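Local structure of DNA repair protein RAD7 (Saccharomyces cerevisiae, 5ZB2) at residues T67-D75 with T94-L102. The protein acts in the global genome repair complex that promotes nucleotide excision repair of nontranscribed DNA, and binds Elc1 in a ubiquitin ligase assembly. Numbering follows the deposited sequence.
With 9FO (3,6,9,12,15,18,21,24,27,30,33,36,39,42,45,48,51,54,57-nonadecaoxanonapentacontane-1,59-diol), chain K.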
ATOM      1  N   THR A  67       9.841   6.541 -10.588  1.00 41.22           N
ATOM      2  CA  THR A  67       9.580   7.592 -11.564  1.00 41.45           C
ATOM      3  C   THR A  67       8.104   7.946 -11.657  1.00 40.76           C
ATOM      4  O   THR A  67       7.770   9.038 -12.135  1.00 38.66           O
ATOM      5  CB  THR A  67      10.094   7.169 -12.943  1.00 41.18           C
ATOM      6  OG1 THR A  67       9.510   5.915 -13.312  1.00 39.14           O
ATOM      7  CG2 THR A  67      11.602   7.032 -12.927  1.00 40.90           C
ATOM      8  N   LEU A  68       7.216   7.051 -11.218  1.00 41.41           N
ATOM      9  CA  LEU A  68       5.788   7.351 -11.206  1.00 41.21           C
ATOM     10  C   LEU A  68       5.491   8.666 -10.502  1.00 41.49           C
ATOM     11  O   LEU A  68       4.487   9.320 -10.803  1.00 39.34           O
ATOM     12  CB  LEU A  68       5.027   6.211 -10.525  1.00 41.16           C
ATOM     13  CG  LEU A  68       3.528   6.423 -10.289  1.00 42.88           C
ATOM     14  CD1 LEU A  68       2.791   6.547 -11.615  1.00 41.67           C
ATOM     15  CD2 LEU A  68       2.960   5.286  -9.454  1.00 40.39           C
ATOM     16  N   GLN A  69       6.346   9.066  -9.560  1.00 40.54           N
ATOM     17  CA  GLN A  69       6.087  10.262  -8.770  1.00 42.18           C
ATOM     18  C   GLN A  69       6.132  11.530  -9.606  1.00 41.12           C
ATOM     19  O   GLN A  69       5.609  12.560  -9.168  1.00 41.45           O
ATOM     20  CB  GLN A  69       7.095  10.346  -7.622  1.00 43.17           C
ATOM     21  CG  GLN A  69       6.940   9.219  -6.613  1.00 44.69           C
ATOM     22  CD  GLN A  69       7.978   9.273  -5.519  1.00 48.67           C
ATOM     23  OE1 GLN A  69       7.687   9.654  -4.385  1.00 46.06           O
ATOM     24  NE2 GLN A  69       9.202   8.896  -5.854  1.00 46.31           N
ATOM     25  N   LEU A  70       6.738  11.476 -10.796  1.00 41.96           N
ATOM     26  CA  LEU A  70       6.728  12.616 -11.707  1.00 42.34           C
ATOM     27  C   LEU A  70       5.320  12.966 -12.179  1.00 42.03           C
ATOM     28  O   LEU A  70       5.084  14.100 -12.616  1.00 38.96           O
ATOM     29  CB  LEU A  70       7.617  12.312 -12.918  1.00 41.99           C
ATOM     30  CG  LEU A  70       9.078  11.983 -12.596  1.00 42.06           C
ATOM     31  CD1 LEU A  70       9.752  11.255 -13.752  1.00 40.72           C
ATOM     32  CD2 LEU A  70       9.838  13.254 -12.249  1.00 42.00           C
ATOM     33  N   PHE A  71       4.382  12.025 -12.097  1.00 40.73           N
ATOM     34  CA  PHE A  71       3.052  12.190 -12.665  1.00 43.13           C
ATOM     35  C   PHE A  71       1.975  12.405 -11.608  1.00 42.72           C
ATOM     36  O   PHE A  71       0.785  12.370 -11.938  1.00 43.73           O
ATOM     37  CB  PHE A  71       2.702  10.967 -13.516  1.00 40.99           C
ATOM     38  CG  PHE A  71       3.710  10.662 -14.582  1.00 41.96           C
ATOM     39  CD1 PHE A  71       4.818   9.878 -14.303  1.00 41.68           C
ATOM     40  CD2 PHE A  71       3.552  11.155 -15.865  1.00 42.89           C
ATOM     41  CE1 PHE A  71       5.747   9.598 -15.283  1.00 41.74           C
ATOM     42  CE2 PHE A  71       4.480  10.875 -16.848  1.00 42.78           C
ATOM     43  CZ  PHE A  71       5.576  10.097 -16.558  1.00 42.22           C
ATOM     44  N   LEU A  72       2.354  12.632 -10.353  1.00 42.65           N
ATOM     45  CA  LEU A  72       1.393  12.698  -9.261  1.00 45.53           C
ATOM     46  C   LEU A  72       1.015  14.140  -8.942  1.00 46.17           C
ATOM     47  O   LEU A  72       1.819  15.065  -9.080  1.00 44.87           O
ATOM     48  CB  LEU A  72       1.951  12.020  -8.006  1.00 44.43           C
ATOM     49  CG  LEU A  72       2.256  10.522  -8.111  1.00 43.82           C
ATOM     50  CD1 LEU A  72       2.786   9.996  -6.783  1.00 45.45           C
ATOM     51  CD2 LEU A  72       1.035   9.726  -8.542  1.00 41.93           C
ATOM     52  N   LYS A  73      -0.231  14.315  -8.500  1.00 47.64           N
ATOM     53  CA  LYS A  73      -0.773  15.619  -8.119  1.00 49.14           C
ATOM     54  C   LYS A  73      -0.649  16.632  -9.260  1.00 50.22           C
ATOM     55  O   LYS A  73      -0.078  17.714  -9.112  1.00 52.76           O
ATOM     56  CB  LYS A  73      -0.093  16.134  -6.846  1.00 50.80           C
ATOM     57  CG  LYS A  73      -0.451  15.363  -5.574  1.00 51.71           C
ATOM     58  CD  LYS A  73      -1.962  15.268  -5.341  1.00 53.23           C
ATOM     59  CE  LYS A  73      -2.644  16.630  -5.346  1.00 56.26           C
ATOM     60  NZ  LYS A  73      -4.125  16.508  -5.208  1.00 55.93           N
ATOM     61  N   THR A  74      -1.203  16.257 -10.409  1.00 50.73           N
ATOM     62  CA  THR A  74      -1.352  17.149 -11.550  1.00 54.14           C
ATOM     63  C   THR A  74      -2.833  17.276 -11.885  1.00 59.09           C
ATOM     64  O   THR A  74      -3.671  16.522 -11.386  1.00 55.77           O
ATOM     65  CB  THR A  74      -0.577  16.640 -12.774  1.00 54.74           C
ATOM     66  OG1 THR A  74      -1.297  15.567 -13.394  1.00 53.05           O
ATOM     67  CG2 THR A  74       0.812  16.149 -12.374  1.00 50.93           C
ATOM     68  N   ASP A  75      -3.158  18.247 -12.737  1.00 62.50           N
ATOM     69  CA  ASP A  75      -4.517  18.405 -13.235  1.00 72.07           C
ATOM     70  C   ASP A  75      -4.731  17.695 -14.569  1.00 68.83           C
ATOM     71  O   ASP A  75      -5.667  18.032 -15.302  1.00 72.70           O
ATOM     72  CB  ASP A  75      -4.873  19.892 -13.355  1.00 87.20           C
ATOM     73  CG  ASP A  75      -3.947  20.644 -14.288  1.00 76.60           C
ATOM     74  OD1 ASP A  75      -2.755  20.289 -14.353  1.00 71.76           O
ATOM     75  OD2 ASP A  75      -4.412  21.594 -14.952  1.00 80.78           O
ATOM     76  N   THR A  94      -1.497   4.404  -5.496  1.00 37.08           N
ATOM     77  CA  THR A  94      -1.057   5.773  -5.241  1.00 40.23           C
ATOM     78  C   THR A  94      -1.461   6.695  -6.385  1.00 38.24           C
ATOM     79  O   THR A  94      -1.913   7.824  -6.154  1.00 38.48           O
ATOM     80  CB  THR A  94       0.460   5.815  -5.025  1.00 42.16           C
ATOM     81  OG1 THR A  94       0.827   4.922  -3.965  1.00 43.37           O
ATOM     82  CG2 THR A  94       0.917   7.224  -4.669  1.00 44.79           C
ATOM     83  N   LEU A  95      -1.309   6.228  -7.626  1.00 38.76           N
ATOM     84  CA  LEU A  95      -1.757   7.005  -8.778  1.00 38.11           C
ATOM     85  C   LEU A  95      -3.222   7.404  -8.628  1.00 40.01           C
ATOM     86  O   LEU A  95      -3.584   8.572  -8.804  1.00 40.85           O
ATOM     87  CB  LEU A  95      -1.543   6.195 -10.059  1.00 38.48           C
ATOM     88  CG  LEU A  95      -2.051   6.823 -11.360  1.00 36.71           C
ATOM     89  CD1 LEU A  95      -1.230   8.058 -11.710  1.00 38.01           C
ATOM     90  CD2 LEU A  95      -2.024   5.807 -12.490  1.00 34.82           C
ATOM     91  N   ALA A  96      -4.080   6.440  -8.291  1.00 38.45           N
ATOM     92  CA  ALA A  96      -5.501   6.737  -8.144  1.00 39.08           C
ATOM     93  C   ALA A  96      -5.742   7.766  -7.047  1.00 42.07           C
ATOM     94  O   ALA A  96      -6.599   8.645  -7.190  1.00 43.02           O
ATOM     95  CB  ALA A  96      -6.281   5.455  -7.850  1.00 38.05           C
ATOM     96  N   ILE A  97      -5.000   7.673  -5.942  1.00 41.21           N
ATOM     97  CA  ILE A  97      -5.211   8.596  -4.831  1.00 42.29           C
ATOM     98  C   ILE A  97      -4.813  10.014  -5.228  1.00 44.05           C
ATOM     99  O   ILE A  97      -5.476  10.986  -4.844  1.00 44.22           O
ATOM    100  CB  ILE A  97      -4.439   8.111  -3.588  1.00 46.54           C
ATOM    101  CG1 ILE A  97      -5.059   6.819  -3.041  1.00 47.46           C
ATOM    102  CG2 ILE A  97      -4.392   9.181  -2.502  1.00 50.47           C
ATOM    103  CD1 ILE A  97      -6.501   6.946  -2.576  1.00 49.11           C
ATOM    104  N   PHE A  98      -3.742  10.158  -6.011  1.00 43.95           N
ATOM    105  CA  PHE A  98      -3.139  11.459  -6.274  1.00 45.59           C
ATOM    106  C   PHE A  98      -3.412  11.984  -7.684  1.00 45.26           C
ATOM    107  O   PHE A  98      -2.733  12.914  -8.129  1.00 45.30           O
ATOM    108  CB  PHE A  98      -1.629  11.385  -6.033  1.00 46.96           C
ATOM    109  CG  PHE A  98      -1.240  11.346  -4.579  1.00 48.79           C
ATOM    110  CD1 PHE A  98      -1.808  12.219  -3.666  1.00 52.28           C
ATOM    111  CD2 PHE A  98      -0.290  10.442  -4.127  1.00 48.54           C
ATOM    112  CE1 PHE A  98      -1.442  12.189  -2.334  1.00 56.04           C
ATOM    113  CE2 PHE A  98       0.076  10.407  -2.796  1.00 52.93           C
ATOM    114  CZ  PHE A  98      -0.500  11.281  -1.900  1.00 57.15           C
ATOM    115  N   SER A  99      -4.399  11.432  -8.395  1.00 45.12           N
ATOM    116  CA  SER A  99      -4.749  11.905  -9.738  1.00 46.23           C
ATOM    117  C   SER A  99      -6.263  11.950  -9.894  1.00 47.27           C
ATOM    118  O   SER A  99      -6.826  11.369 -10.825  1.00 46.23           O
ATOM    119  CB  SER A  99      -4.119  11.015 -10.810  1.00 44.38           C
ATOM    120  OG  SER A  99      -2.708  11.078 -10.760  1.00 54.03           O
ATOM    121  N   PRO A 100      -6.955  12.669  -9.007  1.00 49.39           N
ATOM    122  CA  PRO A 100      -8.425  12.619  -9.014  1.00 48.56           C
ATOM    123  C   PRO A 100      -9.065  13.209 -10.263  1.00 49.21           C
ATOM    124  O   PRO A 100     -10.248  12.943 -10.511  1.00 46.91           O
ATOM    125  CB  PRO A 100      -8.807  13.422  -7.762  1.00 51.16           C
ATOM    126  CG  PRO A 100      -7.654  14.347  -7.541  1.00 55.18           C
ATOM    127  CD  PRO A 100      -6.433  13.591  -7.983  1.00 50.86           C
ATOM    128  N   HIS A 101      -8.340  13.992 -11.057  1.00 51.45           N
ATOM    129  CA  HIS A 101      -8.927  14.653 -12.217  1.00 51.23           C
ATOM    130  C   HIS A 101      -8.952  13.770 -13.460  1.00 49.41           C
ATOM    131  O   HIS A 101      -9.331  14.250 -14.532  1.00 49.56           O
ATOM    132  CB  HIS A 101      -8.167  15.947 -12.522  1.00 56.77           C
ATOM    133  CG  HIS A 101      -8.113  16.898 -11.368  1.00 62.81           C
ATOM    134  ND1 HIS A 101      -9.110  17.814 -11.112  1.00 63.67           N
ATOM    135  CD2 HIS A 101      -7.185  17.070 -10.396  1.00 62.62           C
ATOM    136  CE1 HIS A 101      -8.797  18.511 -10.034  1.00 72.08           C
ATOM    137  NE2 HIS A 101      -7.634  18.079  -9.580  1.00 67.58           N
ATOM    138  N   LEU A 102      -8.572  12.499 -13.346  1.00 46.78           N
ATOM    139  CA  LEU A 102      -8.468  11.644 -14.520  1.00 45.46           C
ATOM    140  C   LEU A 102      -9.846  11.254 -15.043  1.00 41.87           C
ATOM    141  O   LEU A 102     -10.752  10.911 -14.277  1.00 41.68           O
ATOM    142  CB  LEU A 102      -7.664  10.384 -14.197  1.00 43.61           C
ATOM    143  CG  LEU A 102      -6.148  10.544 -14.053  1.00 43.55           C
ATOM    144  CD1 LEU A 102      -5.522   9.245 -13.570  1.00 40.65           C
ATOM    145  CD2 LEU A 102      -5.512  10.982 -15.364  1.00 44.87           C
TER
HETATM  146  OAA 9FO K 609      -8.978   5.015   5.846  0.50 64.89           O
HETATM  147  CAB 9FO K 609      -8.032   5.832   5.214  0.50 59.31           C
HETATM  148  CAC 9FO K 609      -6.989   6.288   6.233  0.50 54.69           C
HETATM  149  OAD 9FO K 609      -6.317   7.420   5.760  0.50 55.34           O
HETATM  150  CAE 9FO K 609      -5.360   7.171   4.773  0.50 55.15           C
HETATM  151  CAF 9FO K 609      -5.002   8.482   4.075  0.50 56.42           C
HETATM  152  OAG 9FO K 609      -4.607   8.219   2.760  0.50 57.49           O
HETATM  153  CAH 9FO K 609      -5.668   7.998   1.875  0.50 57.66           C
HETATM  154  CAI 9FO K 609      -5.288   6.857   0.941  0.50 55.74           C
HETATM  155  OAJ 9FO K 609      -5.587   5.652   1.582  0.50 54.91           O
HETATM  156  CAK 9FO K 609      -4.656   4.631   1.367  0.50 53.65           C
HETATM  157  CAL 9FO K 609      -4.891   3.517   2.381  0.50 52.67           C
HETATM  158  OAM 9FO K 609      -3.666   3.101   2.915  0.50 50.69           O
HETATM  159  CAN 9FO K 609      -3.719   2.781   4.273  0.50 48.54           C
HETATM  160  CAO 9FO K 609      -3.690   4.065   5.090  0.50 49.49           C
HETATM  161  OAP 9FO K 609      -2.571   4.062   5.931  0.50 47.40           O
HETATM  162  CAQ 9FO K 609      -2.339   5.287   6.560  0.50 49.35           C
HETATM  163  CAR 9FO K 609      -1.665   6.231   5.574  0.50 51.41           C
HETATM  164  OAS 9FO K 609      -1.108   7.319   6.249  0.50 51.58           O
HETATM  165  CAT 9FO K 609      -1.162   8.519   5.531  0.50 54.41           C
HETATM  166  CAU 9FO K 609      -0.318   8.443   4.258  0.50 56.88           C
HETATM  167  OAV 9FO K 609      -1.127   8.722   3.153  0.50 58.13           O
HETATM  168  CAW 9FO K 609      -0.499   8.527   1.919  0.50 58.12           C
HETATM  169  CAX 9FO K 609      -1.507   8.768   0.796  0.50 58.17           C
HETATM  170  OAY 9FO K 609      -1.991   7.550   0.306  0.50 55.49           O
HETATM  171  CAZ 9FO K 609      -1.116   6.867  -0.549  0.50 53.84           C
HETATM  172  CBA 9FO K 609      -1.860   5.712  -1.214  0.50 52.67           C
HETATM  173  OBB 9FO K 609      -1.199   4.502  -0.986  0.50 52.02           O
HETATM  174  CBC 9FO K 609      -1.654   3.762   0.112  0.50 51.87           C
HETATM  175  CBD 9FO K 609      -1.000   2.385   0.070  0.50 50.51           C
HETATM  176  OBE 9FO K 609       0.279   2.472   0.621  0.50 50.57           O
HETATM  177  CBF 9FO K 609       1.240   1.781  -0.118  0.50 49.66           C
HETATM  178  CBG 9FO K 609       2.581   1.854   0.604  0.50 51.08           C
HETATM  179  OBH 9FO K 609       2.553   2.916   1.520  0.50 51.91           O
HETATM  180  CBI 9FO K 609       3.806   3.472   1.814  0.50 52.42           C
HETATM  181  CBJ 9FO K 609       3.633   4.903   2.318  0.50 53.38           C
HETATM  182  OBK 9FO K 609       4.630   5.706   1.744  0.50 55.04           O
HETATM  183  CBL 9FO K 609       4.202   6.960   1.285  0.50 56.59           C
HETATM  184  CBM 9FO K 609       5.172   7.457   0.219  0.50 58.28           C
HETATM  185  OBN 9FO K 609       4.633   8.578  -0.420  0.50 59.41           O
HETATM  186  CBO 9FO K 609       3.911   8.298  -1.586  0.50 57.70           C
HETATM  187  CBP 9FO K 609       4.859   8.095  -2.768  0.50 55.21           C
HETATM  188  OBQ 9FO K 609       4.227   7.247  -3.684  0.50 52.05           O
HETATM  189  CBR 9FO K 609       5.064   6.484  -4.507  0.50 51.47           C
HETATM  190  CBS 9FO K 609       4.277   5.242  -4.912  0.50 49.53           C
HETATM  191  OBT 9FO K 609       5.090   4.115  -4.752  0.50 48.47           O
HETATM  192  CBU 9FO K 609       4.401   2.947  -4.406  0.50 47.27           C
HETATM  193  CBV 9FO K 609       5.381   1.977  -3.759  0.50 49.28           C
HETATM  194  OBW 9FO K 609       5.452   2.261  -2.393  0.50 51.44           O
HETATM  195  CBX 9FO K 609       6.362   1.463  -1.691  0.50 52.79           C
HETATM  196  CBY 9FO K 609       6.661   2.097  -0.335  0.50 53.82           C
HETATM  197  OBZ 9FO K 609       6.885   3.470  -0.481  0.50 54.73           O
HETATM  198  CCA 9FO K 609       8.070   3.915   0.121  0.50 55.99           C
HETATM  199  CCB 9FO K 609       8.044   5.438   0.227  0.50 57.50           C
HETATM  200  OCC 9FO K 609       8.564   6.061  -0.913  0.50 58.45           O
HETATM  201  CCD 9FO K 609       7.875   5.855  -2.114  0.50 56.13           C
HETATM  202  CCE 9FO K 609       8.547   4.692  -2.841  0.50 55.75           C
HETATM  203  OCF 9FO K 609       8.833   5.029  -4.169  0.50 55.14           O
HETATM  204  CCG 9FO K 609       9.090   3.929  -4.997  0.50 54.48           C
HETATM  205  CCH 9FO K 609      10.085   2.967  -4.343  0.50 59.37           C
HETATM  206  OCI 9FO K 609      10.712   2.194  -5.328  0.50 64.70           O
HETATM  207  O   HOH W   1      -1.488  13.655 -11.608  1.00 46.52           O
HETATM  208  O   HOH W   2      -5.180  13.693  -4.607  1.00 48.92           O
HETATM  209  O   HOH W   3      -5.275  14.419 -12.157  1.00 52.33           O
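L72 and K73 pack against F98, and this is the tight part of the contact. L72 sets its CD2 branch 4.0 Å from F98 CB and also against CA of L95. Its CD1 branch runs to T94 CG2, and the two side chains cross at about a right angle. Alongside, L68 CD1 meets L95 CD1 at 4.3 Å. K73 bends its chain at chi2 and chi3 (both -54°), which lays CD obliquely by the F98 ring, 3.5 Å from F98 CD1. I97 CG2 sits over the centre of one ring face. One direct hydrogen bond joins the backbones, from K73 N to F98 O (2.9 Å). The contact belongs to the N-terminal end of the leucine-rich repeat solenoid. It packs the loop before strand 78-81 on helix 89-98 and the turn that follows it. L72 and K73 also touch F35 of the long helix 8-41. Toward S99 and H101 the packing is looser, and waters carry most of the links. One water joins F71 O, T74 N, T74 OG1 and S99 OG. Another water links K73 NZ to I97 O, while the ammonium also forms a salt bridge with D28. On the solvent side, by the exposed H101, H101 CD2 lies 3.7 Å from T74 O, and a third water bridges T74 O to H101 N. On the T94 side a coiled polyethylene glycol chain touches T94, I97 and F98, with its CAX 3.8 Å from F98 CZ.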